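Local coordinates for protein orotidine 5'-phosphate decarboxylase (Pyrococcus horikoshii, PDB 2CZD) that probably catalyses the decarboxylation of orotidine 5'-monophosphate to UMP, the last step of de novo UMP synthesis, as a homodimer, at residues 144-149 / 172-177. Sequence-based numbering, arbitrary orientation.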
loop_
_atom_site.group_PDB
_atom_site.type_symbol
_atom_site.label_atom_id
_atom_site.label_comp_id
_atom_site.label_asym_id
_atom_site.label_seq_id
_atom_site.Cartn_x
_atom_site.Cartn_y
_atom_site.Cartn_z
ATOM N N GLU B 144 -25.270 -10.439 2.889
ATOM C CA GLU B 144 -24.829 -11.759 2.470
ATOM C C GLU B 144 -23.335 -12.019 2.600
ATOM O O GLU B 144 -22.959 -13.105 3.013
ATOM C CB GLU B 144 -25.273 -12.052 1.028
ATOM C CG GLU B 144 -24.578 -13.272 0.407
ATOM C CD GLU B 144 -25.093 -13.628 -0.984
ATOM O OE1 GLU B 144 -25.343 -12.704 -1.793
ATOM O OE2 GLU B 144 -25.231 -14.840 -1.268
ATOM N N ARG B 145 -22.489 -11.038 2.270
ATOM C CA ARG B 145 -21.042 -11.237 2.343
ATOM C C ARG B 145 -20.496 -11.423 3.750
ATOM O O ARG B 145 -19.492 -12.110 3.935
ATOM C CB ARG B 145 -20.291 -10.090 1.665
ATOM C CG ARG B 145 -20.734 -9.806 0.242
ATOM C CD ARG B 145 -20.747 -11.068 -0.603
ATOM N NE ARG B 145 -19.439 -11.709 -0.668
ATOM C CZ ARG B 145 -19.229 -12.927 -1.164
ATOM N NH1 ARG B 145 -20.241 -13.641 -1.638
ATOM N NH2 ARG B 145 -18.008 -13.437 -1.192
ATOM N N ILE B 146 -21.131 -10.811 4.742
ATOM C CA ILE B 146 -20.665 -10.987 6.112
ATOM C C ILE B 146 -20.853 -12.460 6.488
ATOM O O ILE B 146 -19.927 -13.113 6.987
ATOM C CB ILE B 146 -21.447 -10.094 7.106
ATOM C CG1 ILE B 146 -21.140 -8.614 6.827
ATOM C CG2 ILE B 146 -21.067 -10.460 8.539
ATOM C CD1 ILE B 146 -21.977 -7.640 7.677
ATOM N N GLY B 147 -22.052 -12.979 6.238
ATOM C CA GLY B 147 -22.317 -14.374 6.538
ATOM C C GLY B 147 -21.492 -15.328 5.689
ATOM O O GLY B 147 -21.001 -16.345 6.183
ATOM N N TYR B 148 -21.321 -14.988 4.412
ATOM C CA TYR B 148 -20.565 -15.829 3.492
ATOM C C TYR B 148 -19.160 -16.029 4.038
ATOM O O TYR B 148 -18.630 -17.140 4.057
ATOM C CB TYR B 148 -20.467 -15.172 2.117
ATOM C CG TYR B 148 -19.702 -15.998 1.112
ATOM C CD1 TYR B 148 -20.363 -16.873 0.261
ATOM C CD2 TYR B 148 -18.321 -15.918 1.024
ATOM C CE1 TYR B 148 -19.661 -17.651 -0.662
ATOM C CE2 TYR B 148 -17.603 -16.699 0.105
ATOM C CZ TYR B 148 -18.289 -17.560 -0.735
ATOM O OH TYR B 148 -17.601 -18.312 -1.666
ATOM N N ILE B 149 -18.558 -14.933 4.473
ATOM C CA ILE B 149 -17.208 -15.008 5.008
ATOM C C ILE B 149 -17.193 -15.732 6.355
ATOM O O ILE B 149 -16.337 -16.588 6.601
ATOM C CB ILE B 149 -16.588 -13.579 5.114
ATOM C CG1 ILE B 149 -16.356 -13.059 3.681
ATOM C CG2 ILE B 149 -15.325 -13.589 5.983
ATOM C CD1 ILE B 149 -15.928 -11.595 3.588
ATOM N N LYS B 172 -27.469 -3.473 13.511
ATOM C CA LYS B 172 -27.708 -4.638 14.354
ATOM C C LYS B 172 -27.731 -5.920 13.501
ATOM O O LYS B 172 -27.223 -6.968 13.922
ATOM C CB LYS B 172 -29.035 -4.506 15.112
ATOM C CG LYS B 172 -29.364 -5.725 15.958
ATOM C CD LYS B 172 -30.844 -5.763 16.345
ATOM C CE LYS B 172 -31.173 -4.731 17.387
ATOM N NZ LYS B 172 -32.495 -4.988 18.040
ATOM N N ASP B 173 -28.310 -5.853 12.309
ATOM C CA ASP B 173 -28.358 -7.019 11.449
ATOM C C ASP B 173 -26.954 -7.450 11.007
ATOM O O ASP B 173 -26.682 -8.639 10.900
ATOM C CB ASP B 173 -29.246 -6.748 10.241
ATOM C CG ASP B 173 -30.735 -6.768 10.595
ATOM O OD1 ASP B 173 -31.554 -6.500 9.699
ATOM O OD2 ASP B 173 -31.075 -7.055 11.770
ATOM N N ALA B 174 -26.067 -6.486 10.767
ATOM C CA ALA B 174 -24.706 -6.836 10.351
ATOM C C ALA B 174 -24.008 -7.601 11.469
ATOM O O ALA B 174 -23.288 -8.579 11.211
ATOM C CB ALA B 174 -23.913 -5.576 10.014
ATOM N N VAL B 175 -24.197 -7.149 12.703
ATOM C CA VAL B 175 -23.585 -7.806 13.847
ATOM C C VAL B 175 -24.189 -9.205 13.989
ATOM O O VAL B 175 -23.463 -10.182 14.193
ATOM C CB VAL B 175 -23.797 -6.966 15.136
ATOM C CG1 VAL B 175 -23.530 -7.788 16.371
ATOM C CG2 VAL B 175 -22.879 -5.740 15.093
ATOM N N LYS B 176 -25.506 -9.315 13.840
ATOM C CA LYS B 176 -26.153 -10.626 13.968
ATOM C C LYS B 176 -25.701 -11.616 12.893
ATOM O O LYS B 176 -25.686 -12.831 13.119
ATOM C CB LYS B 176 -27.687 -10.477 13.944
ATOM C CG LYS B 176 -28.262 -9.891 15.229
ATOM C CD LYS B 176 -29.778 -9.733 15.087
ATOM C CE LYS B 176 -30.422 -9.277 16.397
ATOM N NZ LYS B 176 -31.913 -9.215 16.291
ATOM N N ALA B 177 -25.286 -11.093 11.745
ATOM C CA ALA B 177 -24.836 -11.917 10.629
ATOM C C ALA B 177 -23.385 -12.384 10.772
ATOM O O ALA B 177 -22.963 -13.306 10.065
ATOM C CB ALA B 177 -24.997 -11.151 9.324
#
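Ile146 reaches across to the neighbouring helix with both of its branches, and Ala174 and Ala177, one turn apart, receive them. Its CD1 meets Ala174 CB at 3.7 Å, forming the tight, buried half of the contact. With chi1 at -66°, CG1 sits anti to the carbonyl carbon and carries CD1 to Ala174, while CG2, anti to the backbone N, faces Ala177, 4.1 Å from its CB and 3.7 Å from its O. A beta-branched chain suits this place because its two arms reach two alanines whose small methyls let the helices come close. An alanine here would probably open a gap beside Ala174 and take from Ala177 its apolar neighbour on this helix. The other half, with its longer methyl pair, is looser and only partly buried: Gly147, without a side chain, brings its CA within 3.7 Å of Ala177 O. No hydrogen bond links the two segments anywhere. Their axes approach to 9.0 Å and run nearly parallel, 17° apart, as expected for successive outer helices of a TIM barrel. On their inner side the helices pack on the barrel strands: Ile146 also touches Ala161 of strand 158-161, and Ala174 touches Ile182 of strand 181-184.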